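Local coordinates for protein phosphopantothenoylcysteine decarboxylase (Cryptococcus neoformans, PDB 6EOA) that binds FMN and probably decarboxylates phosphopantothenoylcysteine in coenzyme A biosynthesis, as a member of the homooligomeric flavin-containing Cys decarboxylase family, at residues I40-V45 / P138-L143; I170-M175 / L199-Q204; I34-L39 / W130-V135. One frame throughout, in Å; residues are numbered along the deposited sequence.

Contact 1 of 3, residues I40-V45 / P138-L143. With FMN (flavin mononucleotide), chain B.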
loop_
_atom_site.group_PDB
_atom_site.type_symbol
_atom_site.label_atom_id
_atom_site.label_comp_id
_atom_site.label_asym_id
_atom_site.label_seq_id
_atom_site.Cartn_x
_atom_site.Cartn_y
_atom_site.Cartn_z
ATOM N N ILE A 40 -7.273 0.166 18.068
ATOM C CA ILE A 40 -7.159 -0.008 16.627
ATOM C C ILE A 40 -7.452 -1.456 16.275
ATOM O O ILE A 40 -6.797 -2.370 16.777
ATOM C CB ILE A 40 -5.767 0.379 16.092
ATOM C CG1 ILE A 40 -5.457 1.843 16.398
ATOM C CG2 ILE A 40 -5.700 0.160 14.586
ATOM C CD1 ILE A 40 -4.091 2.289 15.896
ATOM N N THR A 41 -8.457 -1.661 15.429
ATOM C CA THR A 41 -8.827 -2.999 14.980
ATOM C C THR A 41 -8.481 -3.145 13.507
ATOM O O THR A 41 -8.760 -2.250 12.708
ATOM C CB THR A 41 -10.327 -3.289 15.194
ATOM O OG1 THR A 41 -11.109 -2.521 14.271
ATOM C CG2 THR A 41 -10.741 -2.935 16.619
ATOM N N SER A 42 -7.857 -4.263 13.148
ATOM C CA SER A 42 -7.445 -4.489 11.768
ATOM C C SER A 42 -8.096 -5.748 11.198
ATOM O O SER A 42 -8.893 -6.403 11.870
ATOM C CB SER A 42 -5.923 -4.581 11.667
ATOM O OG SER A 42 -5.423 -5.686 12.400
ATOM N N GLY A 43 -7.750 -6.077 9.958
ATOM C CA GLY A 43 -8.432 -7.127 9.223
ATOM C C GLY A 43 -8.096 -8.558 9.597
ATOM O O GLY A 43 -7.757 -9.369 8.734
ATOM N N SER A 44 -8.195 -8.870 10.883
ATOM C CA SER A 44 -8.072 -10.243 11.350
ATOM C C SER A 44 -9.432 -10.745 11.825
ATOM O O SER A 44 -10.301 -9.946 12.179
ATOM C CB SER A 44 -7.038 -10.340 12.473
ATOM O OG SER A 44 -7.218 -11.530 13.221
ATOM N N VAL A 45 -9.621 -12.062 11.840
ATOM C CA VAL A 45 -10.891 -12.632 12.284
ATOM C C VAL A 45 -11.144 -12.293 13.748
ATOM O O VAL A 45 -12.289 -12.258 14.202
ATOM C CB VAL A 45 -10.934 -14.167 12.097
ATOM C CG1 VAL A 45 -10.821 -14.524 10.625
ATOM C CG2 VAL A 45 -9.835 -14.841 12.897
ATOM N N PRO A 138 -7.293 -6.726 16.888
ATOM C CA PRO A 138 -6.097 -7.476 16.504
ATOM C C PRO A 138 -5.183 -6.693 15.564
ATOM O O PRO A 138 -5.625 -5.743 14.919
ATOM C CB PRO A 138 -6.679 -8.688 15.788
ATOM C CG PRO A 138 -7.908 -8.145 15.130
ATOM C CD PRO A 138 -8.455 -7.084 16.053
ATOM N N CYS A 139 -3.919 -7.095 15.490
ATOM C CA CYS A 139 -3.011 -6.566 14.483
ATOM C C CYS A 139 -2.747 -7.624 13.424
ATOM O O CYS A 139 -2.136 -8.655 13.707
ATOM C CB CYS A 139 -1.691 -6.116 15.109
ATOM S SG CYS A 139 -0.535 -5.382 13.919
ATOM N N SER A 140 -3.216 -7.376 12.207
ATOM C CA SER A 140 -2.992 -8.309 11.109
ATOM C C SER A 140 -1.529 -8.289 10.685
ATOM O O SER A 140 -0.761 -7.439 11.131
ATOM C CB SER A 140 -3.889 -7.969 9.922
ATOM O OG SER A 140 -3.591 -6.675 9.423
ATOM N N ALA A 141 -1.146 -9.237 9.834
ATOM C CA ALA A 141 0.202 -9.256 9.275
ATOM C C ALA A 141 0.424 -8.033 8.393
ATOM O O ALA A 141 1.511 -7.460 8.374
ATOM C CB ALA A 141 0.436 -10.534 8.483
ATOM N N ASP A 142 -0.617 -7.636 7.667
ATOM C CA ASP A 142 -0.548 -6.474 6.785
ATOM C C ASP A 142 -0.283 -5.195 7.570
ATOM O O ASP A 142 0.589 -4.403 7.207
ATOM C CB ASP A 142 -1.842 -6.327 5.982
ATOM C CG ASP A 142 -1.751 -5.243 4.910
ATOM O OD1 ASP A 142 -0.812 -5.287 4.084
ATOM O OD2 ASP A 142 -2.620 -4.343 4.896
ATOM N N LEU A 143 -1.036 -4.992 8.646
ATOM C CA LEU A 143 -0.881 -3.781 9.436
ATOM C C LEU A 143 0.491 -3.766 10.102
ATOM O O LEU A 143 1.140 -2.724 10.178
ATOM C CB LEU A 143 -1.992 -3.667 10.479
ATOM C CG LEU A 143 -1.923 -2.447 11.402
ATOM C CD1 LEU A 143 -1.850 -1.160 10.590
ATOM C CD2 LEU A 143 -3.127 -2.428 12.327
HETATM N N1 FMN B . -4.943 -11.493 8.073
HETATM C C2 FMN B . -4.321 -11.670 9.294
HETATM O O2 FMN B . -3.195 -11.204 9.477
HETATM N N3 FMN B . -4.961 -12.375 10.298
HETATM C C4 FMN B . -6.221 -12.904 10.090
HETATM O O4 FMN B . -6.782 -13.526 10.992
HETATM C C4A FMN B . -6.852 -12.724 8.860
HETATM N N5 FMN B . -8.113 -13.245 8.634
HETATM C C5A FMN B . -8.732 -13.057 7.411
HETATM C C6 FMN B . -10.004 -13.575 7.183
HETATM C C7 FMN B . -10.628 -13.387 5.954
HETATM C C7M FMN B . -11.999 -13.951 5.709
HETATM C C8 FMN B . -9.975 -12.675 4.951
HETATM C C8M FMN B . -10.625 -12.461 3.615
HETATM C C9 FMN B . -8.707 -12.157 5.179
HETATM C C9A FMN B . -8.082 -12.346 6.407
HETATM N N10 FMN B . -6.820 -11.825 6.632
HETATM C C10 FMN B . -6.202 -12.013 7.852
HETATM C "C1'" FMN B . -6.115 -11.061 5.551
HETATM C "C2'" FMN B . -6.330 -9.564 5.748
HETATM O "O2'" FMN B . -7.685 -9.282 6.042
HETATM C "C3'" FMN B . -5.904 -8.802 4.501
HETATM O "O3'" FMN B . -4.504 -8.914 4.382
HETATM C "C4'" FMN B . -6.309 -7.336 4.602
HETATM O "O4'" FMN B . -6.192 -6.707 3.344
HETATM C "C5'" FMN B . -5.433 -6.621 5.621
HETATM O "O5'" FMN B . -5.965 -5.343 5.884
HETATM P P FMN B . -5.564 -4.564 7.241
HETATM O O1P FMN B . -4.154 -4.038 7.098
HETATM O O2P FMN B . -5.633 -5.473 8.448
HETATM O O3P FMN B . -6.529 -3.424 7.424
#
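Ser42 and Ser140 face each other where two neighbouring strands of a Rossmann-like flavoprotein fold, 35-41 and 133-139, give way to the loops that hold FMN at the C-terminal edge of the parallel sheet. Polar bonds join the loops first. Ser42 OG donates to Pro138 O at 2.5 Å, approaching from above the carbonyl plane, 45° out of it, and accepts from Ser140 N at 2.8 Å. Because OG is turned in between its own N and carbonyl carbon (chi1 63°), it reaches both partners, while Ser42 N adds a weak bond to the same Pro138 O. This buried hydroxyl thus fixes the backbone just ahead of helix 141-149, and Ser140 caps that helix by accepting from Leu143 N.

Apolar packing fills in around these bonds. The ring of Pro138, which follows a cis peptide, lays CG against Ser44 CB, and Leu143 CD2 reaches Ser42 CB at 3.6 Å.

The cofactor bridges the loops. Phosphate oxygen O2P of FMN is gripped from both segments, by Gly43 N at 2.7 Å and Ser140 OG at 2.6 Å, beside the start of helix 141-149, where the helix dipole probably helps to stabilise the negative charge. Lys146 forms a salt bridge with Asp142, whose OD1 accepts from Cys152 N of the second subunit; FMN is also hydrogen-bonded to Cys152 O and Ser158 OG of that subunit, so the site extends into the subunit interface. Gly43 is the centre of an inverse gamma turn, and its carbonyl accepts from the ribityl hydroxyl O2'. At the pyrimidine end of the flavin, Ser44 OG donates to O4, which Val45 N also reaches weakly, while Ala141 N gives a nearly straight bond to O2, 2.9 Å long at 166°.

Contact 2 of 3, residues I170-M175 / L199-Q204. With FMN (flavin mononucleotide), chain B.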
loop_
_atom_site.group_PDB
_atom_site.type_symbol
_atom_site.label_atom_id
_atom_site.label_comp_id
_atom_site.label_asym_id
_atom_site.label_seq_id
_atom_site.Cartn_x
_atom_site.Cartn_y
_atom_site.Cartn_z
ATOM N N ILE A 170 0.371 -0.957 22.453
ATOM C CA ILE A 170 0.320 -2.402 22.611
ATOM C C ILE A 170 -0.163 -3.058 21.325
ATOM O O ILE A 170 -1.263 -2.785 20.853
ATOM C CB ILE A 170 -0.602 -2.818 23.762
ATOM C CG1 ILE A 170 -0.120 -2.201 25.078
ATOM C CG2 ILE A 170 -0.657 -4.331 23.867
ATOM C CD1 ILE A 170 -1.053 -2.446 26.241
ATOM N N VAL A 171 0.671 -3.928 20.765
ATOM C CA VAL A 171 0.335 -4.627 19.534
ATOM C C VAL A 171 0.011 -6.095 19.805
ATOM O O VAL A 171 0.802 -6.813 20.409
ATOM C CB VAL A 171 1.480 -4.539 18.517
ATOM C CG1 VAL A 171 1.033 -5.088 17.178
ATOM C CG2 VAL A 171 1.933 -3.101 18.372
ATOM N N CYS A 172 -1.160 -6.532 19.359
ATOM C CA CYS A 172 -1.578 -7.913 19.545
ATOM C C CYS A 172 -1.721 -8.611 18.205
ATOM O O CYS A 172 -2.797 -8.606 17.612
ATOM C CB CYS A 172 -2.894 -7.978 20.317
ATOM S SG CYS A 172 -2.934 -6.918 21.786
ATOM N N PRO A 173 -0.624 -9.213 17.721
ATOM C CA PRO A 173 -0.655 -9.912 16.434
ATOM C C PRO A 173 -1.699 -11.022 16.441
ATOM O O PRO A 173 -1.877 -11.702 17.452
ATOM C CB PRO A 173 0.762 -10.480 16.301
ATOM C CG PRO A 173 1.603 -9.627 17.205
ATOM C CD PRO A 173 0.706 -9.272 18.351
ATOM N N ALA A 174 -2.398 -11.175 15.324
ATOM C CA ALA A 174 -3.444 -12.180 15.200
ATOM C C ALA A 174 -3.568 -12.590 13.747
ATOM O O ALA A 174 -4.071 -11.831 12.918
ATOM C CB ALA A 174 -4.763 -11.651 15.718
ATOM N N MET A 175 -3.104 -13.794 13.437
ATOM C CA MET A 175 -3.036 -14.222 12.052
ATOM C C MET A 175 -2.962 -15.733 11.928
ATOM O O MET A 175 -2.726 -16.440 12.911
ATOM C CB MET A 175 -1.830 -13.571 11.360
ATOM C CG MET A 175 -0.478 -13.909 11.978
ATOM S SD MET A 175 0.853 -12.822 11.412
ATOM C CE MET A 175 0.551 -11.370 12.420
ATOM N N LEU A 199 4.903 -2.316 22.571
ATOM C CA LEU A 199 4.815 -3.538 23.362
ATOM C C LEU A 199 4.022 -4.595 22.609
ATOM O O LEU A 199 2.945 -4.315 22.082
ATOM C CB LEU A 199 4.168 -3.260 24.717
ATOM C CG LEU A 199 4.983 -2.428 25.699
ATOM C CD1 LEU A 199 4.201 -2.252 26.984
ATOM C CD2 LEU A 199 6.331 -3.079 25.973
ATOM N N VAL A 200 4.555 -5.809 22.557
ATOM C CA VAL A 200 3.894 -6.878 21.823
ATOM C C VAL A 200 3.285 -7.902 22.761
ATOM O O VAL A 200 3.998 -8.668 23.406
ATOM C CB VAL A 200 4.862 -7.604 20.865
ATOM C CG1 VAL A 200 4.124 -8.689 20.085
ATOM C CG2 VAL A 200 5.513 -6.616 19.921
ATOM N N SER A 201 1.961 -7.903 22.846
ATOM C CA SER A 201 1.262 -9.015 23.475
ATOM C C SER A 201 1.194 -10.134 22.449
ATOM O O SER A 201 0.160 -10.339 21.807
ATOM C CB SER A 201 -0.133 -8.607 23.945
ATOM O OG SER A 201 -0.785 -9.683 24.588
ATOM N N GLY A 202 2.321 -10.827 22.283
ATOM C CA GLY A 202 2.486 -11.842 21.257
ATOM C C GLY A 202 1.354 -12.842 21.274
ATOM O O GLY A 202 0.726 -13.046 22.317
ATOM N N PRO A 203 1.083 -13.469 20.122
ATOM C CA PRO A 203 -0.069 -14.365 19.995
ATOM C C PRO A 203 0.062 -15.592 20.888
ATOM O O PRO A 203 1.158 -15.888 21.367
ATOM C CB PRO A 203 -0.038 -14.762 18.517
ATOM C CG PRO A 203 1.399 -14.662 18.145
ATOM C CD PRO A 203 1.935 -13.492 18.921
ATOM N N GLN A 204 -1.049 -16.285 21.114
ATOM C CA GLN A 204 -1.020 -17.538 21.854
ATOM C C GLN A 204 -0.195 -18.561 21.080
ATOM O O GLN A 204 -0.255 -18.615 19.850
ATOM C CB GLN A 204 -2.438 -18.061 22.096
ATOM C CG GLN A 204 -3.362 -17.067 22.787
ATOM C CD GLN A 204 -4.740 -17.646 23.060
ATOM O OE1 GLN A 204 -4.895 -18.856 23.224
ATOM N NE2 GLN A 204 -5.749 -16.782 23.108
HETATM N N1 FMN B . -4.943 -11.493 8.073
HETATM C C2 FMN B . -4.321 -11.670 9.294
HETATM O O2 FMN B . -3.195 -11.204 9.477
HETATM N N3 FMN B . -4.961 -12.375 10.298
HETATM C C4 FMN B . -6.221 -12.904 10.090
HETATM O O4 FMN B . -6.782 -13.526 10.992
HETATM C C4A FMN B . -6.852 -12.724 8.860
HETATM N N5 FMN B . -8.113 -13.245 8.634
HETATM C C5A FMN B . -8.732 -13.057 7.411
HETATM C C6 FMN B . -10.004 -13.575 7.183
HETATM C C7 FMN B . -10.628 -13.387 5.954
HETATM C C7M FMN B . -11.999 -13.951 5.709
HETATM C C8 FMN B . -9.975 -12.675 4.951
HETATM C C8M FMN B . -10.625 -12.461 3.615
HETATM C C9 FMN B . -8.707 -12.157 5.179
HETATM C C9A FMN B . -8.082 -12.346 6.407
HETATM N N10 FMN B . -6.820 -11.825 6.632
HETATM C C10 FMN B . -6.202 -12.013 7.852
HETATM C "C1'" FMN B . -6.115 -11.061 5.551
HETATM C "C2'" FMN B . -6.330 -9.564 5.748
HETATM O "O2'" FMN B . -7.685 -9.282 6.042
HETATM C "C3'" FMN B . -5.904 -8.802 4.501
HETATM O "O3'" FMN B . -4.504 -8.914 4.382
HETATM C "C4'" FMN B . -6.309 -7.336 4.602
HETATM O "O4'" FMN B . -6.192 -6.707 3.344
HETATM C "C5'" FMN B . -5.433 -6.621 5.621
HETATM O "O5'" FMN B . -5.965 -5.343 5.884
HETATM P P FMN B . -5.564 -4.564 7.241
HETATM O O1P FMN B . -4.154 -4.038 7.098
HETATM O O2P FMN B . -5.633 -5.473 8.448
HETATM O O3P FMN B . -6.529 -3.424 7.424
#
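Val171 N donates to Leu199 O at 2.7 Å, nearly straight at 173°, and Val171 O accepts a weak bond from Ser201 N. Between these bonds the strands run parallel, Ile170 beside Leu199 and Val171 beside Val200.

Side chains of the prolines extend the contact. Val200 CG1, placed anti to its backbone N (chi1 -178°), meets Pro173 CD at 3.9 Å, the two side chains crossing at about a right angle. Farther along, Pro203 CB packs on Pro173 O at 3.7 Å. Cys172 SG rests on Ser201 CB at 3.9 Å; the serine hydroxyl itself is hydrogen-bonded to Thr220. Ser201 is the centre of an inverse gamma turn, which bends the chain as it leaves the strand.

Helix 222-237 packs on Ile170, Cys172, Leu199 and Ser201, and strand 133-139 flanks 169-173 on its other edge. Past Pro173 the chain reaches FMN: Ala174 O accepts from flavin N3 at 2.8 Å, and Met175 CB lies 3.3 Å from O2. This is the edge of a Rossmann-like parallel sheet, with the loop after an inner strand reading the flavin pyrimidine.

Contact 3 of 3, residues I34-L39 / W130-V135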
loop_
_atom_site.group_PDB
_atom_site.type_symbol
_atom_site.label_atom_id
_atom_site.label_comp_id
_atom_site.label_asym_id
_atom_site.label_seq_id
_atom_site.Cartn_x
_atom_site.Cartn_y
_atom_site.Cartn_z
ATOM N N ILE A 34 -9.493 10.281 34.321
ATOM C CA ILE A 34 -9.948 9.451 33.212
ATOM C C ILE A 34 -8.778 8.942 32.378
ATOM O O ILE A 34 -7.889 9.707 32.001
ATOM C CB ILE A 34 -10.932 10.220 32.309
ATOM C CG1 ILE A 34 -12.130 10.700 33.131
ATOM C CG2 ILE A 34 -11.392 9.346 31.148
ATOM C CD1 ILE A 34 -12.817 11.922 32.565
ATOM N N PHE A 35 -8.780 7.639 32.111
ATOM C CA PHE A 35 -7.771 7.015 31.265
ATOM C C PHE A 35 -8.355 6.783 29.883
ATOM O O PHE A 35 -9.437 6.211 29.750
ATOM C CB PHE A 35 -7.290 5.698 31.876
ATOM C CG PHE A 35 -6.125 5.080 31.157
ATOM C CD1 PHE A 35 -6.285 3.925 30.408
ATOM C CD2 PHE A 35 -4.866 5.651 31.236
ATOM C CE1 PHE A 35 -5.209 3.353 29.753
ATOM C CE2 PHE A 35 -3.789 5.085 30.581
ATOM C CZ PHE A 35 -3.961 3.935 29.839
ATOM N N ARG A 36 -7.640 7.226 28.854
ATOM C CA ARG A 36 -8.181 7.221 27.501
ATOM C C ARG A 36 -7.445 6.244 26.590
ATOM O O ARG A 36 -6.237 6.360 26.372
ATOM C CB ARG A 36 -8.137 8.635 26.921
ATOM C CG ARG A 36 -9.018 9.608 27.693
ATOM C CD ARG A 36 -8.747 11.056 27.337
ATOM N NE ARG A 36 -9.809 11.925 27.836
ATOM C CZ ARG A 36 -9.788 12.553 29.008
ATOM N NH1 ARG A 36 -8.748 12.422 29.825
ATOM N NH2 ARG A 36 -10.812 13.319 29.365
ATOM N N VAL A 37 -8.193 5.277 26.066
ATOM C CA VAL A 37 -7.632 4.234 25.223
ATOM C C VAL A 37 -8.178 4.333 23.811
ATOM O O VAL A 37 -9.388 4.410 23.613
ATOM C CB VAL A 37 -7.941 2.823 25.775
ATOM C CG1 VAL A 37 -7.225 1.766 24.958
ATOM C CG2 VAL A 37 -7.542 2.715 27.229
ATOM N N VAL A 38 -7.280 4.343 22.834
ATOM C CA VAL A 38 -7.681 4.186 21.447
ATOM C C VAL A 38 -7.466 2.737 21.031
ATOM O O VAL A 38 -6.350 2.220 21.093
ATOM C CB VAL A 38 -6.899 5.121 20.504
ATOM C CG1 VAL A 38 -7.089 4.696 19.055
ATOM C CG2 VAL A 38 -7.340 6.559 20.701
ATOM N N LEU A 39 -8.543 2.075 20.627
ATOM C CA LEU A 39 -8.443 0.709 20.132
ATOM C C LEU A 39 -8.365 0.699 18.607
ATOM O O LEU A 39 -9.270 1.183 17.931
ATOM C CB LEU A 39 -9.632 -0.125 20.604
ATOM C CG LEU A 39 -9.721 -1.543 20.030
ATOM C CD1 LEU A 39 -8.627 -2.451 20.600
ATOM C CD2 LEU A 39 -11.104 -2.137 20.267
ATOM N N TRP A 130 -5.663 12.948 22.278
ATOM C CA TRP A 130 -6.624 12.332 23.183
ATOM C C TRP A 130 -6.072 11.096 23.894
ATOM O O TRP A 130 -6.200 10.959 25.113
ATOM C CB TRP A 130 -7.888 11.961 22.393
ATOM C CG TRP A 130 -9.042 11.473 23.218
ATOM C CD1 TRP A 130 -9.989 12.239 23.832
ATOM C CD2 TRP A 130 -9.389 10.109 23.494
ATOM N NE1 TRP A 130 -10.896 11.438 24.485
ATOM C CE2 TRP A 130 -10.549 10.126 24.292
ATOM C CE3 TRP A 130 -8.826 8.876 23.150
ATOM C CZ2 TRP A 130 -11.158 8.959 24.752
ATOM C CZ3 TRP A 130 -9.430 7.717 23.607
ATOM C CH2 TRP A 130 -10.585 7.767 24.398
ATOM N N ALA A 131 -5.457 10.205 23.120
ATOM C CA ALA A 131 -5.046 8.885 23.602
ATOM C C ALA A 131 -3.987 8.912 24.707
ATOM O O ALA A 131 -2.980 9.616 24.610
ATOM C CB ALA A 131 -4.539 8.052 22.436
ATOM N N ASP A 132 -4.230 8.131 25.756
ATOM C CA ASP A 132 -3.224 7.863 26.779
ATOM C C ASP A 132 -2.540 6.542 26.462
ATOM O O ASP A 132 -1.428 6.273 26.912
ATOM C CB ASP A 132 -3.853 7.812 28.174
ATOM C CG ASP A 132 -4.426 9.144 28.602
ATOM O OD1 ASP A 132 -3.818 10.184 28.273
ATOM O OD2 ASP A 132 -5.485 9.151 29.264
ATOM N N LEU A 133 -3.232 5.720 25.680
ATOM C CA LEU A 133 -2.738 4.409 25.291
ATOM C C LEU A 133 -3.327 4.024 23.941
ATOM O O LEU A 133 -4.491 4.308 23.660
ATOM C CB LEU A 133 -3.090 3.361 26.352
ATOM C CG LEU A 133 -2.786 1.890 26.044
ATOM C CD1 LEU A 133 -1.288 1.655 25.894
ATOM C CD2 LEU A 133 -3.372 0.977 27.117
ATOM N N VAL A 134 -2.516 3.397 23.098
ATOM C CA VAL A 134 -3.003 2.868 21.831
ATOM C C VAL A 134 -2.855 1.354 21.824
ATOM O O VAL A 134 -1.761 0.830 22.033
ATOM C CB VAL A 134 -2.256 3.472 20.628
ATOM C CG1 VAL A 134 -2.726 2.825 19.334
ATOM C CG2 VAL A 134 -2.465 4.977 20.575
ATOM N N VAL A 135 -3.961 0.655 21.597
ATOM C CA VAL A 135 -3.950 -0.804 21.560
ATOM C C VAL A 135 -4.376 -1.314 20.185
ATOM O O VAL A 135 -5.480 -1.035 19.720
ATOM C CB VAL A 135 -4.873 -1.404 22.640
ATOM C CG1 VAL A 135 -4.722 -2.917 22.694
ATOM C CG2 VAL A 135 -4.562 -0.793 24.006
#
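Strands 35-39 and 133-135 run parallel, their axes 4.8 Å apart at closest and 28° from alignment, with Val38 N donating to Leu133 O and Val135 N to Val38 O in nearly straight bonds.

Ahead of this regular pairing, the chain leaving helix 123-130 is held by Arg36. Arg36 O accepts from Asp132 N at 2.7 Å and takes a weak bond from Leu133 N, while Arg36 N donates to Asp132 OD2 at 2.9 Å. That carboxylate oxygen is met on its anti side, by a donor tilted out of the carboxylate plane. Arg36 N is thus bonded to a side-chain oxygen just ahead of the regular pairing of strand 133-135.

The Arg36 side chain lies across one face of Trp130. CB makes a CH-pi contact 3.5 Å from the centroid of the six-membered ring, almost directly over it, and the chain continues extended over the indole until NE comes 3.6 Å from Trp130 NE1. There the guanidinium stands almost upright on the ring, their planes 85° apart, with NE1 at its edge; its far end forms a salt bridge with Asp32. The rim of the indole meets Val37 O at CZ3, in the ring plane, and Val38 CG2 at CE3. Val38 CG2 also touches Ala131 CB at 3.6 Å.

On the other face of the sheet, Phe35 is swung anti to its backbone N (chi1 -173°), bringing CZ to 3.6 Å from Leu133 CB. Val37 CG1 meets Val135 CG2 farther along. Helix 222-237 packs over Phe35, Val37 and Val135, helix 155-162 over Val38 and Val134 on the opposite face, and strand 63-69 pairs with the other edge of 35-41.

How the contacts relate
From the N terminus, strand 35-41 enters contact 3 and runs straight on into contact 1. After some 90 residues that include strand 63-69, the chain returns as strand 133-139 and closes both in the same order, contact 3 first and contact 1 after it, so the two loops cross. Contact 2 follows in series: strand 169-173 lies along the edge of 133-139 away from 35-41, and a short helical excursion brings back 199-200 at the sheet edge. Backbone bonds join Ile40 to Val135, Ile170 to Val134, and Cys139 to Cys172 and Ala174. Contact 3 thus builds the sheet interior, while contacts 1 and 2 meet at FMN.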